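Local structure of acidocalcisomal pyrophosphatase (Trypanosoma cruzi, 5CUV) at residues 108-113 with 143-148; 175-180 with 249-254; 286-291 with 325-330. The protein probably hydrolyses inorganic pyrophosphate to two phosphates in a reaction that depends on magnesium ions. All coordinates share one frame; numbering follows the deposited sequence.

Followed from the N terminus, the chain closes its three contacts in series, and none nests within or crosses another. Contact 1 closes a short loop in the helical N-terminal part, bringing the link between helices 97-106 and 113-123 against the stretch that leaves helix 132-141. Contact 2 closes a longer loop, setting the turn after strand 166-173 against strand 249-254 of the same antiparallel sheet. Contact 3 closes a loop of similar length to contact 1's, containing strands 296-299 and 310-323, and ties 286-291 to strand 326-335 beside the magnesium ion. Contacts 2 and 3 are about 13 Å apart at their nearest atoms, whereas contact 1 lies about 58 Å from contact 3, beyond the chain's centre.

Contact 1. Residues 108-113 with 143-148; sequences GRVMNE and PEVPAK
The side chains of R109 and E144 lie alongside one another, running opposite ways, and this overlap is the close part of the contact. R109 reaches out with CG anti to its backbone N (chi1 -170°), and its CD lies 3.9 Å from E144 CB. The guanidinium and carboxylate planes are only 9° apart, yet they are not paired as in a salt bridge. R109 NE and E144 OE1 are 4.5 Å apart, and no N-H is aimed at the oxygen, so only the charges attract. E144 CG instead lies over a guanidinium face, 4.0 Å from R109 NE. At the far end of the glutamate, V110 N donates a weak, bent bond to E144 OE2 (3.3 Å, 141°).

The helix pairs of this region, with the short strands 95-96 and 129-130 joined between them, are consistent with a paired EF-hand fold, in which 108-113 would be the linker between the two hands. G108 ends helix 97-106 in a Schellman motif, whose positive phi suits a residue without CB, and N112 caps helix 113-123 through its OD1, which accepts from D115 N. Between these ends M111, a selenomethionine here, is buried against W138 and C104. A long arginine suits its place because its flat, charged head also makes a cation-pi contact with W139.

Toward solvent the contact thins. V110 CG2 and V145 CG2 meet at 4.2 Å, a single touch between two exposed valines, and P143 approaches the arginine only obliquely.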
ATOM      1  N   GLY A 108     -12.007 -28.955 -33.413  1.00 53.36           N
ATOM      2  CA  GLY A 108     -11.206 -27.828 -33.833  1.00 56.17           C
ATOM      3  C   GLY A 108     -10.808 -27.737 -35.292  1.00 58.99           C
ATOM      4  O   GLY A 108     -10.152 -26.754 -35.673  1.00 59.91           O
ATOM      5  N   ARG A 109     -11.187 -28.707 -36.126  1.00 60.78           N
ATOM      6  CA  ARG A 109     -10.786 -28.644 -37.535  1.00 62.12           C
ATOM      7  C   ARG A 109     -11.633 -27.733 -38.453  1.00 63.04           C
ATOM      8  O   ARG A 109     -12.856 -27.638 -38.342  1.00 62.10           O
ATOM      9  CB  ARG A 109     -10.704 -30.061 -38.093  1.00 62.22           C
ATOM     10  CG  ARG A 109     -10.080 -30.140 -39.461  1.00 63.13           C
ATOM     11  CD  ARG A 109      -9.846 -31.577 -39.873  1.00 63.45           C
ATOM     12  NE  ARG A 109      -8.996 -32.278 -38.927  1.00 62.89           N
ATOM     13  CZ  ARG A 109      -8.293 -33.347 -39.258  1.00 62.33           C
ATOM     14  NH1 ARG A 109      -8.370 -33.788 -40.500  1.00 61.41           N
ATOM     15  NH2 ARG A 109      -7.516 -33.960 -38.367  1.00 62.71           N
ATOM     16  N   VAL A 110     -10.963 -27.057 -39.374  1.00 65.21           N
ATOM     17  CA  VAL A 110     -11.655 -26.147 -40.280  1.00 67.82           C
ATOM     18  C   VAL A 110     -12.151 -26.886 -41.513  1.00 69.58           C
ATOM     19  O   VAL A 110     -11.458 -26.973 -42.531  1.00 70.09           O
ATOM     20  CB  VAL A 110     -10.739 -24.930 -40.647  1.00 67.91           C
ATOM     21  CG1 VAL A 110     -10.274 -24.220 -39.350  1.00 66.65           C
ATOM     22  CG2 VAL A 110      -9.525 -25.394 -41.494  1.00 68.23           C
HETATM   23  N   MSE A 111     -13.400 -27.327 -41.518  1.00 71.68           N
HETATM   24  CA  MSE A 111     -13.947 -28.118 -42.599  1.00 73.17           C
HETATM   25  C   MSE A 111     -14.769 -27.412 -43.564  1.00 72.63           C
HETATM   26  O   MSE A 111     -15.919 -27.343 -43.538  1.00 72.07           O
HETATM   27  CB  MSE A 111     -14.758 -29.314 -42.169  1.00 76.32           C
HETATM   28  CG  MSE A 111     -14.378 -30.329 -41.103  1.00 80.72           C
HETATM   29 SE   MSE A 111     -13.340 -31.799 -41.682  1.00 87.01          SE
HETATM   30  CE  MSE A 111     -14.307 -33.221 -42.349  1.00 85.15           C
ATOM     31  N   ASN A 112     -14.158 -26.849 -44.540  1.00 72.47           N
ATOM     32  CA  ASN A 112     -14.919 -26.134 -45.568  1.00 72.61           C
ATOM     33  C   ASN A 112     -15.580 -27.046 -46.617  1.00 73.23           C
ATOM     34  O   ASN A 112     -15.304 -28.245 -46.678  1.00 73.10           O
ATOM     35  CB  ASN A 112     -14.088 -25.049 -46.260  1.00 72.11           C
ATOM     36  CG  ASN A 112     -12.714 -25.514 -46.639  1.00 71.82           C
ATOM     37  OD1 ASN A 112     -12.548 -26.572 -47.237  1.00 71.49           O
ATOM     38  ND2 ASN A 112     -11.707 -24.710 -46.301  1.00 72.09           N
ATOM     39  N   GLU A 113     -16.462 -26.473 -47.431  1.00 73.75           N
ATOM     40  CA  GLU A 113     -17.166 -27.226 -48.462  1.00 74.64           C
ATOM     41  C   GLU A 113     -16.250 -28.240 -49.158  1.00 74.73           C
ATOM     42  O   GLU A 113     -16.636 -29.376 -49.405  1.00 74.54           O
ATOM     43  CB  GLU A 113     -17.770 -26.244 -49.483  1.00 75.57           C
ATOM     44  CG  GLU A 113     -18.815 -25.269 -48.878  1.00 76.88           C
ATOM     45  CD  GLU A 113     -18.630 -23.790 -49.293  1.00 77.89           C
ATOM     46  OE1 GLU A 113     -18.542 -23.492 -50.511  1.00 78.67           O
ATOM     47  OE2 GLU A 113     -18.585 -22.913 -48.396  1.00 77.74           O
ATOM     48  N   PRO A 143      -3.713 -34.205 -41.284  1.00 67.39           N
ATOM     49  CA  PRO A 143      -3.606 -33.215 -40.214  1.00 69.51           C
ATOM     50  C   PRO A 143      -3.963 -31.832 -40.773  1.00 71.79           C
ATOM     51  O   PRO A 143      -3.404 -30.807 -40.365  1.00 72.09           O
ATOM     52  CB  PRO A 143      -2.151 -33.331 -39.804  1.00 69.43           C
ATOM     53  CG  PRO A 143      -1.819 -34.778 -40.144  1.00 68.96           C
ATOM     54  CD  PRO A 143      -2.429 -34.894 -41.487  1.00 67.89           C
ATOM     55  N   GLU A 144      -4.894 -31.846 -41.725  1.00 73.99           N
ATOM     56  CA  GLU A 144      -5.435 -30.675 -42.422  1.00 76.42           C
ATOM     57  C   GLU A 144      -4.549 -29.448 -42.629  1.00 78.30           C
ATOM     58  O   GLU A 144      -3.726 -29.084 -41.783  1.00 78.29           O
ATOM     59  CB  GLU A 144      -6.712 -30.202 -41.736  1.00 76.19           C
ATOM     60  CG  GLU A 144      -6.451 -29.554 -40.395  1.00 75.99           C
ATOM     61  CD  GLU A 144      -7.465 -28.483 -40.059  1.00 76.59           C
ATOM     62  OE1 GLU A 144      -7.484 -28.048 -38.883  1.00 76.90           O
ATOM     63  OE2 GLU A 144      -8.236 -28.075 -40.964  1.00 76.62           O
ATOM     64  N   VAL A 145      -4.782 -28.795 -43.763  1.00 80.47           N
ATOM     65  CA  VAL A 145      -4.072 -27.591 -44.164  1.00 82.64           C
ATOM     66  C   VAL A 145      -3.227 -26.914 -43.089  1.00 83.84           C
ATOM     67  O   VAL A 145      -3.597 -26.821 -41.917  1.00 83.64           O
ATOM     68  CB  VAL A 145      -5.050 -26.501 -44.753  1.00 83.39           C
ATOM     69  CG1 VAL A 145      -5.140 -26.622 -46.281  1.00 82.89           C
ATOM     70  CG2 VAL A 145      -6.451 -26.628 -44.114  1.00 83.75           C
ATOM     71  N   PRO A 146      -2.058 -26.423 -43.498  1.00 85.30           N
ATOM     72  CA  PRO A 146      -1.140 -25.741 -42.596  1.00 85.96           C
ATOM     73  C   PRO A 146      -1.591 -24.298 -42.514  1.00 86.42           C
ATOM     74  O   PRO A 146      -2.606 -23.992 -41.874  1.00 86.30           O
ATOM     75  CB  PRO A 146       0.195 -25.869 -43.318  1.00 86.45           C
ATOM     76  CG  PRO A 146      -0.221 -25.674 -44.769  1.00 86.35           C
ATOM     77  CD  PRO A 146      -1.479 -26.544 -44.854  1.00 86.05           C
ATOM     78  N   ALA A 147      -0.832 -23.451 -43.223  1.00 86.85           N
ATOM     79  CA  ALA A 147      -1.021 -22.003 -43.313  1.00 87.42           C
ATOM     80  C   ALA A 147      -2.393 -21.530 -43.796  1.00 87.80           C
ATOM     81  O   ALA A 147      -2.588 -20.318 -43.962  1.00 87.54           O
ATOM     82  CB  ALA A 147       0.078 -21.390 -44.208  1.00 87.61           C
ATOM     83  N   LYS A 148      -3.330 -22.465 -44.032  1.00 87.76           N
ATOM     84  CA  LYS A 148      -4.693 -22.108 -44.474  1.00 87.37           C
ATOM     85  C   LYS A 148      -5.334 -21.314 -43.316  1.00 86.93           C
ATOM     86  O   LYS A 148      -6.277 -20.533 -43.516  1.00 86.96           O
ATOM     87  CB  LYS A 148      -5.502 -23.383 -44.813  1.00 87.08           C
ATOM     88  CG  LYS A 148      -6.949 -23.186 -45.364  1.00 86.14           C
ATOM     89  CD  LYS A 148      -7.062 -22.264 -46.596  1.00 85.16           C
ATOM     90  CE  LYS A 148      -6.029 -22.534 -47.693  1.00 84.45           C
ATOM     91  NZ  LYS A 148      -4.775 -21.743 -47.508  1.00 83.56           N
TER

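Contact 2. Residues 175-180 with 249-254; sequences ELYTPS and IKQDIK
The turn that connects strands 166-173 and 182-189 lies against strand 249-254, where Y177 comes nearest to Q251 and P179 to I253. Q251 carries the polar half. Its side chain swings away from its own N (chi1 -174°), which takes the amide to the turn; there OE1 appears to accept from Y177 N, though the atom sits too close to its neighbours for its place to be sure. The tyrosine ring and the amide are turned 37° apart, and Q251 NE2 lies 3.6 Å from Y177 CE1.

E175 to T178 form a type II beta turn, with Y177 at its positive-phi position. T178 suits the following place because its hydroxyl braces the loop: OG1 donates to E175 O at 2.9 Å and accepts from S180 N at 3.1 Å, the latter an ST turn. Strand 249-254 belongs to the same antiparallel sheet as the hairpin, so the turn at the hairpin's end lies against a strand that is itself paired with 182-189.

I253 supplies the apolar part, its CG2 meeting P179 CG at 4.3 Å. Separately, a water bridges the segments, giving a weak bond to T178 O and accepting from Q251 N at 3.0 Å. The second subunit also reaches this loop: F61 of that subunit stands edge-to-face with Y177, and G39 O of that subunit is hydrogen-bonded to S180 OG.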
ATOM      1  N   GLU A 175      -2.222  37.732  -9.136  1.00 42.29           N
ATOM      2  CA  GLU A 175      -1.376  37.694  -7.958  1.00 41.71           C
ATOM      3  C   GLU A 175      -2.181  37.028  -6.848  1.00 40.38           C
ATOM      4  O   GLU A 175      -3.323  37.406  -6.582  1.00 40.90           O
ATOM      5  CB  GLU A 175      -1.069  39.124  -7.546  1.00 43.47           C
ATOM      6  CG  GLU A 175       0.374  39.523  -7.340  1.00 48.39           C
ATOM      7  CD  GLU A 175       0.464  40.896  -6.595  1.00 52.18           C
ATOM      8  OE1 GLU A 175       0.489  40.895  -5.320  1.00 53.83           O
ATOM      9  OE2 GLU A 175       0.482  41.969  -7.273  1.00 52.64           O
ATOM     10  N   LEU A 176      -1.569  36.038  -6.217  1.00 38.62           N
ATOM     11  CA  LEU A 176      -2.137  35.308  -5.119  1.00 36.40           C
ATOM     12  C   LEU A 176      -2.363  36.280  -3.948  1.00 36.50           C
ATOM     13  O   LEU A 176      -1.470  37.063  -3.599  1.00 37.14           O
ATOM     14  CB  LEU A 176      -1.155  34.224  -4.727  1.00 35.52           C
ATOM     15  CG  LEU A 176      -1.662  33.108  -3.831  1.00 35.67           C
ATOM     16  CD1 LEU A 176      -2.989  32.500  -4.400  1.00 34.01           C
ATOM     17  CD2 LEU A 176      -0.577  32.053  -3.766  1.00 33.80           C
ATOM     18  N   TYR A 177      -3.541  36.207  -3.332  1.00 34.60           N
ATOM     19  CA  TYR A 177      -3.915  37.086  -2.236  1.00 33.66           C
ATOM     20  C   TYR A 177      -4.390  38.470  -2.668  1.00 33.99           C
ATOM     21  O   TYR A 177      -4.423  39.378  -1.835  1.00 34.57           O
ATOM     22  CB  TYR A 177      -2.783  37.259  -1.234  1.00 32.98           C
ATOM     23  CG  TYR A 177      -2.301  35.964  -0.634  1.00 33.57           C
ATOM     24  CD1 TYR A 177      -3.157  35.153   0.114  1.00 33.29           C
ATOM     25  CD2 TYR A 177      -0.996  35.525  -0.850  1.00 33.42           C
ATOM     26  CE1 TYR A 177      -2.739  33.971   0.611  1.00 32.98           C
ATOM     27  CE2 TYR A 177      -0.561  34.329  -0.350  1.00 33.45           C
ATOM     28  CZ  TYR A 177      -1.429  33.553   0.381  1.00 34.43           C
ATOM     29  OH  TYR A 177      -0.968  32.354   0.906  1.00 37.17           O
ATOM     30  N   THR A 178      -4.754  38.629  -3.944  1.00 32.90           N
ATOM     31  CA  THR A 178      -5.271  39.895  -4.476  1.00 32.34           C
ATOM     32  C   THR A 178      -6.496  39.526  -5.267  1.00 31.89           C
ATOM     33  O   THR A 178      -6.722  38.336  -5.523  1.00 32.76           O
ATOM     34  CB  THR A 178      -4.309  40.577  -5.476  1.00 32.53           C
ATOM     35  OG1 THR A 178      -4.516  40.063  -6.803  1.00 31.68           O
ATOM     36  CG2 THR A 178      -2.915  40.342  -5.079  1.00 33.09           C
ATOM     37  N   PRO A 179      -7.270  40.526  -5.739  1.00 30.80           N
ATOM     38  CA  PRO A 179      -8.485  40.204  -6.513  1.00 29.78           C
ATOM     39  C   PRO A 179      -8.284  39.744  -7.962  1.00 29.11           C
ATOM     40  O   PRO A 179      -9.241  39.386  -8.633  1.00 29.66           O
ATOM     41  CB  PRO A 179      -9.294  41.492  -6.465  1.00 29.03           C
ATOM     42  CG  PRO A 179      -8.695  42.313  -5.350  1.00 29.27           C
ATOM     43  CD  PRO A 179      -7.225  41.964  -5.434  1.00 30.36           C
ATOM     44  N   SER A 180      -7.062  39.764  -8.462  1.00 27.68           N
ATOM     45  CA  SER A 180      -6.878  39.340  -9.830  1.00 27.61           C
ATOM     46  C   SER A 180      -6.640  37.846  -9.966  1.00 28.27           C
ATOM     47  O   SER A 180      -6.736  37.303 -11.068  1.00 29.37           O
ATOM     48  CB  SER A 180      -5.704  40.081 -10.466  1.00 27.06           C
ATOM     49  OG  SER A 180      -4.597  40.090  -9.609  1.00 26.70           O
ATOM     50  N   ILE A 249     -11.691  29.889 -10.685  1.00 25.30           N
ATOM     51  CA  ILE A 249     -11.646  29.885  -9.268  1.00 24.49           C
ATOM     52  C   ILE A 249     -11.007  31.159  -8.886  1.00 24.33           C
ATOM     53  O   ILE A 249     -10.033  31.594  -9.513  1.00 23.15           O
ATOM     54  CB  ILE A 249     -10.833  28.731  -8.745  1.00 25.39           C
ATOM     55  CG1 ILE A 249     -11.757  27.539  -8.572  1.00 26.11           C
ATOM     56  CG2 ILE A 249     -10.249  29.060  -7.348  1.00 25.79           C
ATOM     57  CD1 ILE A 249     -11.009  26.297  -8.338  1.00 26.50           C
ATOM     58  N   LYS A 250     -11.578  31.778  -7.862  1.00 24.65           N
ATOM     59  CA  LYS A 250     -11.052  33.023  -7.366  1.00 26.01           C
ATOM     60  C   LYS A 250     -10.837  32.928  -5.888  1.00 27.37           C
ATOM     61  O   LYS A 250     -11.332  32.008  -5.223  1.00 27.45           O
ATOM     62  CB  LYS A 250     -12.014  34.143  -7.691  1.00 26.08           C
ATOM     63  CG  LYS A 250     -13.416  33.795  -7.372  1.00 27.83           C
ATOM     64  CD  LYS A 250     -14.034  34.858  -6.496  1.00 30.63           C
ATOM     65  CE  LYS A 250     -14.779  35.825  -7.333  1.00 32.42           C
ATOM     66  NZ  LYS A 250     -16.079  36.067  -6.648  1.00 35.66           N
ATOM     67  N   GLN A 251     -10.062  33.863  -5.372  1.00 30.02           N
ATOM     68  CA  GLN A 251      -9.775  33.917  -3.945  1.00 32.94           C
ATOM     69  C   GLN A 251     -10.904  34.746  -3.357  1.00 33.72           C
ATOM     70  O   GLN A 251     -11.495  35.561  -4.056  1.00 32.96           O
ATOM     71  CB  GLN A 251      -8.419  34.589  -3.721  1.00 33.37           C
ATOM     72  CG  GLN A 251      -7.892  34.600  -2.299  1.00 33.48           C
ATOM     73  CD  GLN A 251      -6.342  34.534  -2.280  1.00 34.95           C
ATOM     74  OE1 GLN A 251      -5.661  34.999  -3.219  1.00 34.40           O
ATOM     75  NE2 GLN A 251      -5.793  33.966  -1.213  1.00 32.97           N
ATOM     76  N   ASP A 252     -11.233  34.492  -2.096  1.00 36.22           N
ATOM     77  CA  ASP A 252     -12.284  35.234  -1.442  1.00 37.36           C
ATOM     78  C   ASP A 252     -11.639  36.441  -0.807  1.00 38.05           C
ATOM     79  O   ASP A 252     -10.962  36.338   0.231  1.00 38.42           O
ATOM     80  CB  ASP A 252     -12.968  34.410  -0.374  1.00 38.93           C
ATOM     81  CG  ASP A 252     -14.176  35.124   0.215  1.00 41.17           C
ATOM     82  OD1 ASP A 252     -14.648  36.122  -0.387  1.00 41.62           O
ATOM     83  OD2 ASP A 252     -14.663  34.678   1.278  1.00 42.89           O
ATOM     84  N   ILE A 253     -11.833  37.577  -1.475  1.00 37.40           N
ATOM     85  CA  ILE A 253     -11.303  38.847  -1.034  1.00 35.89           C
ATOM     86  C   ILE A 253     -12.485  39.748  -0.774  1.00 35.43           C
ATOM     87  O   ILE A 253     -13.401  39.833  -1.586  1.00 36.99           O
ATOM     88  CB  ILE A 253     -10.468  39.506  -2.125  1.00 35.88           C
ATOM     89  CG1 ILE A 253      -9.560  38.486  -2.814  1.00 34.11           C
ATOM     90  CG2 ILE A 253      -9.669  40.617  -1.520  1.00 35.97           C
ATOM     91  CD1 ILE A 253      -8.558  37.810  -1.867  1.00 34.59           C
ATOM     92  N   LYS A 254     -12.480  40.397   0.375  1.00 34.98           N
ATOM     93  CA  LYS A 254     -13.535  41.324   0.737  1.00 33.94           C
ATOM     94  C   LYS A 254     -12.777  42.612   1.126  1.00 32.51           C
ATOM     95  O   LYS A 254     -11.738  42.570   1.807  1.00 31.25           O
ATOM     96  CB  LYS A 254     -14.355  40.771   1.897  1.00 36.08           C
ATOM     97  CG  LYS A 254     -15.722  41.378   1.998  1.00 39.74           C
ATOM     98  CD  LYS A 254     -16.358  40.946   3.309  1.00 44.12           C
ATOM     99  CE  LYS A 254     -17.772  41.569   3.541  1.00 45.28           C
ATOM    100  NZ  LYS A 254     -18.334  41.152   4.880  1.00 45.05           N
TER
HETATM  101  O   HOH W   1      -9.072  36.305  -6.904  1.00 28.29           O

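Contact 3. Residues 286-291 with 325-330. With MG (magnesium ion), chain D.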
ATOM      1  N   GLY A 286     -39.458  16.499  -3.057  1.00 70.99           N
ATOM      2  CA  GLY A 286     -38.813  16.201  -1.790  1.00 69.07           C
ATOM      3  C   GLY A 286     -37.592  17.115  -1.802  1.00 67.79           C
ATOM      4  O   GLY A 286     -36.485  16.742  -1.389  1.00 67.58           O
ATOM      5  N   GLY A 287     -37.814  18.313  -2.335  1.00 66.04           N
ATOM      6  CA  GLY A 287     -36.769  19.306  -2.448  1.00 63.63           C
ATOM      7  C   GLY A 287     -36.386  19.978  -1.138  1.00 61.79           C
ATOM      8  O   GLY A 287     -37.211  20.350  -0.305  1.00 60.62           O
ATOM      9  N   TYR A 288     -35.092  20.140  -0.959  1.00 60.12           N
ATOM     10  CA  TYR A 288     -34.634  20.767   0.243  1.00 58.66           C
ATOM     11  C   TYR A 288     -34.346  22.252  -0.012  1.00 56.28           C
ATOM     12  O   TYR A 288     -34.672  22.797  -1.080  1.00 56.15           O
ATOM     13  CB  TYR A 288     -33.405  20.015   0.774  1.00 60.05           C
ATOM     14  CG  TYR A 288     -33.706  19.240   2.055  1.00 62.76           C
ATOM     15  CD1 TYR A 288     -34.368  19.869   3.125  1.00 63.28           C
ATOM     16  CD2 TYR A 288     -33.267  17.905   2.237  1.00 63.88           C
ATOM     17  CE1 TYR A 288     -34.576  19.216   4.336  1.00 64.01           C
ATOM     18  CE2 TYR A 288     -33.478  17.231   3.466  1.00 63.94           C
ATOM     19  CZ  TYR A 288     -34.134  17.912   4.504  1.00 64.75           C
ATOM     20  OH  TYR A 288     -34.348  17.322   5.727  1.00 66.37           O
ATOM     21  N   VAL A 289     -33.761  22.906   0.989  1.00 52.80           N
ATOM     22  CA  VAL A 289     -33.432  24.308   0.891  1.00 48.15           C
ATOM     23  C   VAL A 289     -31.931  24.494   0.582  1.00 45.91           C
ATOM     24  O   VAL A 289     -31.105  24.747   1.464  1.00 45.59           O
ATOM     25  CB  VAL A 289     -33.875  25.004   2.191  1.00 47.35           C
ATOM     26  CG1 VAL A 289     -33.662  24.049   3.404  1.00 46.38           C
ATOM     27  CG2 VAL A 289     -33.161  26.343   2.338  1.00 47.12           C
ATOM     28  N   GLY A 290     -31.585  24.349  -0.688  1.00 42.59           N
ATOM     29  CA  GLY A 290     -30.216  24.509  -1.081  1.00 40.23           C
ATOM     30  C   GLY A 290     -29.666  25.887  -0.761  1.00 40.35           C
ATOM     31  O   GLY A 290     -30.386  26.798  -0.306  1.00 39.09           O
ATOM     32  N   ASP A 291     -28.363  26.027  -1.020  1.00 40.04           N
ATOM     33  CA  ASP A 291     -27.615  27.260  -0.800  1.00 39.20           C
ATOM     34  C   ASP A 291     -27.119  27.891  -2.099  1.00 38.20           C
ATOM     35  O   ASP A 291     -26.335  28.821  -2.055  1.00 38.50           O
ATOM     36  CB  ASP A 291     -26.402  27.030   0.150  1.00 40.23           C
ATOM     37  CG  ASP A 291     -25.612  25.701  -0.129  1.00 41.17           C
ATOM     38  OD1 ASP A 291     -25.323  25.369  -1.296  1.00 40.45           O
ATOM     39  OD2 ASP A 291     -25.244  24.993   0.850  1.00 41.94           O
ATOM     40  N   GLY A 325     -30.029  28.111   7.981  1.00 44.86           N
ATOM     41  CA  GLY A 325     -31.302  27.525   7.583  1.00 44.76           C
ATOM     42  C   GLY A 325     -31.290  26.762   6.276  1.00 44.83           C
ATOM     43  O   GLY A 325     -32.257  26.056   5.933  1.00 45.90           O
ATOM     44  N   GLN A 326     -30.195  26.899   5.535  1.00 44.15           N
ATOM     45  CA  GLN A 326     -30.035  26.201   4.251  1.00 42.74           C
ATOM     46  C   GLN A 326     -29.360  24.829   4.464  1.00 42.15           C
ATOM     47  O   GLN A 326     -28.543  24.675   5.385  1.00 42.06           O
ATOM     48  CB  GLN A 326     -29.213  27.082   3.313  1.00 41.76           C
ATOM     49  CG  GLN A 326     -30.055  27.954   2.440  1.00 39.45           C
ATOM     50  CD  GLN A 326     -29.341  29.193   1.978  1.00 39.46           C
ATOM     51  OE1 GLN A 326     -28.104  29.235   1.865  1.00 40.28           O
ATOM     52  NE2 GLN A 326     -30.120  30.227   1.686  1.00 40.19           N
HETATM   53  N   MSE A 327     -29.741  23.834   3.658  1.00 41.19           N
HETATM   54  CA  MSE A 327     -29.151  22.502   3.744  1.00 40.04           C
HETATM   55  C   MSE A 327     -27.823  22.659   3.105  1.00 36.51           C
HETATM   56  O   MSE A 327     -27.723  23.200   2.033  1.00 35.75           O
HETATM   57  CB  MSE A 327     -30.005  21.463   3.022  1.00 44.28           C
HETATM   58  CG  MSE A 327     -29.468  20.045   3.138  1.00 52.34           C
HETATM   59 SE   MSE A 327     -29.504  19.326   4.915  1.00 63.13          SE
HETATM   60  CE  MSE A 327     -31.419  18.976   5.034  1.00 61.80           C
ATOM     61  N   ASP A 328     -26.793  22.159   3.751  1.00 34.39           N
ATOM     62  CA  ASP A 328     -25.456  22.282   3.203  1.00 32.58           C
ATOM     63  C   ASP A 328     -24.665  20.966   3.355  1.00 27.43           C
ATOM     64  O   ASP A 328     -23.874  20.769   4.264  1.00 25.68           O
ATOM     65  CB  ASP A 328     -24.815  23.488   3.907  1.00 37.24           C
ATOM     66  CG  ASP A 328     -23.321  23.636   3.637  1.00 41.78           C
ATOM     67  OD1 ASP A 328     -22.897  23.382   2.466  1.00 43.22           O
ATOM     68  OD2 ASP A 328     -22.606  24.053   4.620  1.00 42.69           O
ATOM     69  N   TRP A 329     -24.979  20.058   2.449  1.00 24.13           N
ATOM     70  CA  TRP A 329     -24.368  18.749   2.354  1.00 21.70           C
ATOM     71  C   TRP A 329     -22.845  18.833   2.130  1.00 20.85           C
ATOM     72  O   TRP A 329     -22.304  19.718   1.480  1.00 20.28           O
ATOM     73  CB  TRP A 329     -24.966  17.956   1.178  1.00 20.19           C
ATOM     74  CG  TRP A 329     -26.459  17.555   1.258  1.00 23.44           C
ATOM     75  CD1 TRP A 329     -27.490  18.047   0.480  1.00 21.83           C
ATOM     76  CD2 TRP A 329     -27.083  16.628   2.194  1.00 23.88           C
ATOM     77  NE1 TRP A 329     -28.675  17.508   0.877  1.00 21.92           N
ATOM     78  CE2 TRP A 329     -28.474  16.643   1.925  1.00 23.46           C
ATOM     79  CE3 TRP A 329     -26.599  15.802   3.219  1.00 23.10           C
ATOM     80  CZ2 TRP A 329     -29.404  15.868   2.656  1.00 22.88           C
ATOM     81  CZ3 TRP A 329     -27.532  15.021   3.943  1.00 24.02           C
ATOM     82  CH2 TRP A 329     -28.923  15.071   3.649  1.00 22.92           C
ATOM     83  N   LYS A 330     -22.147  17.876   2.691  1.00 20.95           N
ATOM     84  CA  LYS A 330     -20.723  17.785   2.536  1.00 19.75           C
ATOM     85  C   LYS A 330     -20.497  16.313   2.195  1.00 19.30           C
ATOM     86  O   LYS A 330     -20.672  15.439   3.052  1.00 18.69           O
ATOM     87  CB  LYS A 330     -20.074  18.212   3.845  1.00 19.83           C
ATOM     88  CG  LYS A 330     -20.556  19.607   4.196  1.00 18.37           C
ATOM     89  CD  LYS A 330     -19.490  20.542   4.607  1.00 19.59           C
ATOM     90  CE  LYS A 330     -20.105  21.909   4.854  1.00 21.73           C
ATOM     91  NZ  LYS A 330     -20.275  22.743   3.642  1.00 18.16           N
TER
HETATM   92 MG    MG D 502     -22.582  24.073   0.121  1.00 41.24          MG
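The magnesium site of the pyrophosphatase fold joins D291, from the loop before strand 296-299, to D328 on strand 326-335. D291 opens the D-x-D-P-x-D signature of the family and D296 closes it; both belong to the metal site with D328. D328 OD1 binds the magnesium ion at 2.5 Å, while D291 OD2 is 2.9 Å from the ion, long for direct coordination. The planes of the two carboxylates are 70° apart. Three aspartates gathered here suit a divalent cation.

The backbone brings the loop to the strand at one point, where M327 N donates to V289 O at 2.7 Å. The touching parts run nearly at right angles, so the loop crosses the strand end instead of extending the sheet.

Side chains fill the angle between them. V289 CG2 packs on Q326 CG at 3.5 Å, the two side chains crossing at about a right angle, and Q326 extends along G290 to bring its CD 3.8 Å from D291 CA. M327, a selenomethionine here, makes a Met-aromatic contact with Y288: SE lies above the ring face at a distance, 4.8 Å from the centroid of Y288. The terminal methyl of M327 is modelled too close to the ring to be relied on. On its other flank the same side chain meets W329, which offers a ring face to M327 CG.

Beside D328, K330 forms a salt bridge with D296 and donates to Y270 OH. It also draws on D328 from the side away from D291, in a salt bridge whose hydrogen bonds are weak, with K330 NZ 2.8 Å from D328 OD2.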